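Local coordinates for protein titin (Homo sapiens, PDB 2A38) that serves as a giant structural protein of striated muscle, beginning with a tandem of two immunoglobulin-like domains, at residues M1-Q13 / F25-W39. Residues are numbered along the deposited sequence; the frame is centred on the assembly and turned at random.
Sequences MTTQAPTFTQPLQ and FEAHISGFPVPEVSW. With CD (cadmium ion), chain D.
Thr7 and Ser30 are an antiparallel hydrogen-bonded pair joining edge strand 4-8 to strand 25-32. They belong to an immunoglobulin I-set domain, where the first strand begins on one sheet of the sandwich and then crosses to the other. Ser30 N reaches Thr7 O at 2.7 Å. At the N-terminal end, Gln4 and Phe32 exchange two backbone hydrogen bonds, Gln4 N to Phe32 O and Phe32 N to Gln4 O. A classic beta bulge follows where Thr9 and Gln10 both face His28. His28 O accepts Thr9 N at 2.8 Å and, weakly, Gln10 N. The chain turns its corner here.

His28 CB lies 3.0 Å from Thr9 OG1. CG and CD2 of His28 run beside CB and CG of Gln10, with the Gln10 amide plane 82° from the ring. His28 NE2 ends on a cadmium ion, also held by Glu26 OE2 and a water. Glu26 OE2 also accepts a hydrogen bond from Arg62 NE. On the face that carries Phe8 and Ile29, Phe8 CE2 packs against Ile29 CG1, and the edge of the Phe8 ring meets Ala27 CB. Leu12 reaches in with its tip, where CD2 touches Ala27 CB and Trp39 CH2. With CG anti to the backbone N (chi1 -171°), the Phe32 ring is carried to where Met1 covers one face. Met1 SD stands above that face at a distance. Met1 CG makes the CH-pi contact, 4.1 Å from the Phe32 ring centroid and 5° off the normal.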
# COMPACT_ATOMS: atom_id res chain seq x y z
N MET A 1 -31.50 -33.95 17.11
CA MET A 1 -30.55 -34.83 16.39
C MET A 1 -29.37 -35.23 17.26
O MET A 1 -29.35 -34.97 18.46
CB MET A 1 -30.06 -34.14 15.11
CG MET A 1 -29.57 -32.71 15.30
SD MET A 1 -29.09 -31.93 13.72
CE MET A 1 -27.28 -31.91 13.87
N THR A 2 -28.37 -35.85 16.64
CA THR A 2 -27.20 -36.35 17.35
C THR A 2 -26.16 -35.33 17.79
O THR A 2 -25.78 -34.44 17.02
CB THR A 2 -26.45 -37.39 16.50
OG1 THR A 2 -27.40 -38.21 15.80
CG2 THR A 2 -25.57 -38.27 17.38
N THR A 3 -25.69 -35.47 19.03
CA THR A 3 -24.63 -34.60 19.53
C THR A 3 -23.41 -35.04 18.73
O THR A 3 -23.28 -36.21 18.38
CB THR A 3 -24.33 -34.84 21.02
OG1 THR A 3 -23.83 -36.16 21.20
CG2 THR A 3 -25.58 -34.65 21.84
N GLN A 4 -22.51 -34.11 18.44
CA GLN A 4 -21.36 -34.45 17.64
C GLN A 4 -20.19 -33.52 17.89
O GLN A 4 -20.36 -32.30 17.91
CB GLN A 4 -21.80 -34.41 16.18
CG GLN A 4 -20.73 -34.54 15.16
CD GLN A 4 -21.31 -34.48 13.77
OE1 GLN A 4 -21.94 -35.44 13.31
NE2 GLN A 4 -21.12 -33.35 13.09
N ALA A 5 -19.01 -34.10 18.10
CA ALA A 5 -17.80 -33.33 18.35
C ALA A 5 -17.54 -32.43 17.14
O ALA A 5 -18.02 -32.71 16.04
CB ALA A 5 -16.61 -34.27 18.59
N PRO A 6 -16.79 -31.34 17.34
CA PRO A 6 -16.50 -30.41 16.25
C PRO A 6 -15.70 -31.04 15.12
O PRO A 6 -14.81 -31.85 15.36
CB PRO A 6 -15.73 -29.29 16.94
CG PRO A 6 -16.25 -29.36 18.36
CD PRO A 6 -16.25 -30.83 18.61
N THR A 7 -16.00 -30.63 13.89
CA THR A 7 -15.32 -31.17 12.72
C THR A 7 -15.24 -30.07 11.67
O THR A 7 -16.15 -29.24 11.56
CB THR A 7 -16.11 -32.36 12.12
OG1 THR A 7 -15.33 -33.01 11.12
CG2 THR A 7 -17.39 -31.86 11.45
N PHE A 8 -14.15 -30.06 10.91
CA PHE A 8 -14.02 -29.08 9.84
C PHE A 8 -14.42 -29.73 8.54
O PHE A 8 -13.74 -30.62 8.05
CB PHE A 8 -12.60 -28.56 9.74
CG PHE A 8 -12.24 -27.59 10.80
CD1 PHE A 8 -11.84 -28.04 12.06
CD2 PHE A 8 -12.36 -26.23 10.58
CE1 PHE A 8 -11.57 -27.14 13.08
CE2 PHE A 8 -12.09 -25.33 11.60
CZ PHE A 8 -11.69 -25.78 12.85
N THR A 9 -15.55 -29.31 7.98
CA THR A 9 -15.96 -29.90 6.72
C THR A 9 -15.16 -29.23 5.60
O THR A 9 -15.08 -29.75 4.49
CB THR A 9 -17.48 -29.74 6.51
OG1 THR A 9 -17.83 -28.35 6.56
CG2 THR A 9 -18.23 -30.50 7.59
N GLN A 10 -14.56 -28.09 5.92
CA GLN A 10 -13.70 -27.34 5.00
C GLN A 10 -12.63 -26.72 5.88
O GLN A 10 -12.91 -25.85 6.71
CB GLN A 10 -14.46 -26.22 4.29
CG GLN A 10 -15.29 -26.67 3.11
CD GLN A 10 -14.49 -27.45 2.08
OE1 GLN A 10 -13.37 -27.07 1.71
NE2 GLN A 10 -15.07 -28.55 1.59
N PRO A 11 -11.37 -27.17 5.73
CA PRO A 11 -10.29 -26.62 6.56
C PRO A 11 -9.77 -25.28 6.06
O PRO A 11 -10.14 -24.82 4.98
CB PRO A 11 -9.23 -27.71 6.49
CG PRO A 11 -9.37 -28.19 5.07
CD PRO A 11 -10.88 -28.25 4.86
N LEU A 12 -8.92 -24.67 6.88
CA LEU A 12 -8.32 -23.40 6.51
C LEU A 12 -7.29 -23.70 5.43
O LEU A 12 -6.61 -24.72 5.49
CB LEU A 12 -7.59 -22.78 7.70
CG LEU A 12 -8.42 -22.31 8.88
CD1 LEU A 12 -7.51 -21.65 9.89
CD2 LEU A 12 -9.48 -21.35 8.41
N GLN A 13 -7.20 -22.81 4.44
CA GLN A 13 -6.23 -22.98 3.37
C GLN A 13 -5.17 -21.89 3.48
O GLN A 13 -5.49 -20.71 3.61
CB GLN A 13 -6.92 -22.91 1.99
CG GLN A 13 -7.76 -24.14 1.62
CD GLN A 13 -6.94 -25.44 1.53
OE1 GLN A 13 -6.00 -25.55 0.74
NE2 GLN A 13 -7.32 -26.43 2.34
N PHE A 25 -9.36 -15.87 5.55
CA PHE A 25 -9.27 -17.24 6.02
C PHE A 25 -10.73 -17.63 6.23
O PHE A 25 -11.48 -16.88 6.85
CB PHE A 25 -8.51 -17.31 7.34
CG PHE A 25 -7.02 -17.42 7.18
CD1 PHE A 25 -6.18 -16.48 7.76
CD2 PHE A 25 -6.46 -18.47 6.46
CE1 PHE A 25 -4.79 -16.59 7.63
CE2 PHE A 25 -5.07 -18.59 6.32
CZ PHE A 25 -4.24 -17.65 6.90
N GLU A 26 -11.13 -18.78 5.71
CA GLU A 26 -12.50 -19.23 5.86
C GLU A 26 -12.50 -20.73 6.13
O GLU A 26 -11.63 -21.45 5.66
CB GLU A 26 -13.31 -18.92 4.60
CG GLU A 26 -14.77 -19.35 4.67
CD GLU A 26 -15.13 -20.42 3.65
OE1 GLU A 26 -14.42 -21.45 3.58
OE2 GLU A 26 -16.12 -20.24 2.92
N ALA A 27 -13.48 -21.19 6.90
CA ALA A 27 -13.57 -22.60 7.22
C ALA A 27 -15.02 -22.95 7.48
O ALA A 27 -15.82 -22.09 7.79
CB ALA A 27 -12.74 -22.90 8.45
N HIS A 28 -15.35 -24.22 7.31
CA HIS A 28 -16.70 -24.67 7.59
C HIS A 28 -16.57 -25.62 8.74
O HIS A 28 -15.79 -26.57 8.70
CB HIS A 28 -17.28 -25.39 6.38
CG HIS A 28 -17.73 -24.45 5.31
ND1 HIS A 28 -19.04 -24.02 5.20
CD2 HIS A 28 -17.04 -23.80 4.35
CE1 HIS A 28 -19.13 -23.15 4.21
NE2 HIS A 28 -17.93 -23.00 3.68
N ILE A 29 -17.34 -25.36 9.77
CA ILE A 29 -17.30 -26.17 10.96
C ILE A 29 -18.65 -26.81 11.22
O ILE A 29 -19.69 -26.15 11.12
CB ILE A 29 -16.90 -25.32 12.17
CG1 ILE A 29 -15.53 -24.70 11.91
CG2 ILE A 29 -16.91 -26.17 13.44
CD1 ILE A 29 -15.10 -23.71 12.95
N SER A 30 -18.61 -28.09 11.55
CA SER A 30 -19.82 -28.82 11.86
C SER A 30 -19.75 -29.21 13.34
O SER A 30 -18.69 -29.12 13.95
CB SER A 30 -19.90 -30.06 10.96
OG SER A 30 -21.19 -30.65 11.00
N GLY A 31 -20.86 -29.64 13.91
CA GLY A 31 -20.87 -30.02 15.31
C GLY A 31 -22.22 -29.78 15.96
O GLY A 31 -22.99 -28.92 15.52
N PHE A 32 -22.54 -30.54 17.00
CA PHE A 32 -23.81 -30.35 17.68
C PHE A 32 -23.70 -30.67 19.16
O PHE A 32 -23.29 -31.77 19.53
CB PHE A 32 -24.89 -31.22 17.05
CG PHE A 32 -26.26 -30.91 17.57
CD1 PHE A 32 -26.89 -29.72 17.22
CD2 PHE A 32 -26.88 -31.76 18.48
CE1 PHE A 32 -28.12 -29.37 17.77
CE2 PHE A 32 -28.11 -31.42 19.04
CZ PHE A 32 -28.73 -30.22 18.69
N PRO A 33 -24.06 -29.71 20.03
CA PRO A 33 -24.55 -28.36 19.70
C PRO A 33 -23.51 -27.56 18.91
O PRO A 33 -22.33 -27.94 18.88
CB PRO A 33 -24.82 -27.75 21.08
CG PRO A 33 -25.15 -28.95 21.91
CD PRO A 33 -24.10 -29.93 21.49
N VAL A 34 -23.92 -26.47 18.28
CA VAL A 34 -22.99 -25.66 17.50
C VAL A 34 -21.81 -25.24 18.37
O VAL A 34 -21.98 -24.65 19.43
CB VAL A 34 -23.64 -24.40 16.95
CG1 VAL A 34 -22.61 -23.59 16.16
CG2 VAL A 34 -24.82 -24.78 16.06
N PRO A 35 -20.58 -25.53 17.92
CA PRO A 35 -19.41 -25.18 18.72
C PRO A 35 -19.09 -23.71 18.88
O PRO A 35 -19.54 -22.87 18.10
CB PRO A 35 -18.29 -25.93 18.00
CG PRO A 35 -18.72 -25.86 16.57
CD PRO A 35 -20.20 -26.19 16.66
N GLU A 36 -18.34 -23.40 19.94
CA GLU A 36 -17.88 -22.05 20.20
C GLU A 36 -16.60 -21.95 19.39
O GLU A 36 -15.74 -22.84 19.46
CB GLU A 36 -17.56 -21.84 21.67
CG GLU A 36 -18.75 -21.85 22.59
CD GLU A 36 -18.40 -21.32 23.96
OE1 GLU A 36 -18.10 -20.11 24.08
OE2 GLU A 36 -18.40 -22.12 24.93
N VAL A 37 -16.45 -20.86 18.64
CA VAL A 37 -15.29 -20.67 17.78
C VAL A 37 -14.36 -19.54 18.24
O VAL A 37 -14.81 -18.51 18.73
CB VAL A 37 -15.75 -20.42 16.33
CG1 VAL A 37 -14.61 -19.93 15.49
CG2 VAL A 37 -16.29 -21.71 15.75
N SER A 38 -13.07 -19.74 18.04
CA SER A 38 -12.08 -18.77 18.46
C SER A 38 -10.86 -18.81 17.55
O SER A 38 -10.39 -19.89 17.18
CB SER A 38 -11.69 -19.06 19.90
OG SER A 38 -10.48 -18.42 20.25
N TRP A 39 -10.33 -17.65 17.18
CA TRP A 39 -9.15 -17.57 16.32
C TRP A 39 -7.89 -17.27 17.12
O TRP A 39 -7.96 -16.66 18.18
CB TRP A 39 -9.34 -16.48 15.27
CG TRP A 39 -10.42 -16.76 14.27
CD1 TRP A 39 -11.77 -16.52 14.41
CD2 TRP A 39 -10.25 -17.31 12.95
NE1 TRP A 39 -12.44 -16.89 13.26
CE2 TRP A 39 -11.53 -17.38 12.35
CE3 TRP A 39 -9.13 -17.75 12.23
CZ2 TRP A 39 -11.72 -17.87 11.05
CZ3 TRP A 39 -9.33 -18.24 10.94
CH2 TRP A 39 -10.61 -18.30 10.37
CD CD D . -17.26 -21.69 1.77
O HOH W 1 -8.85 -20.67 4.43
O HOH W 2 -15.17 -22.64 1.66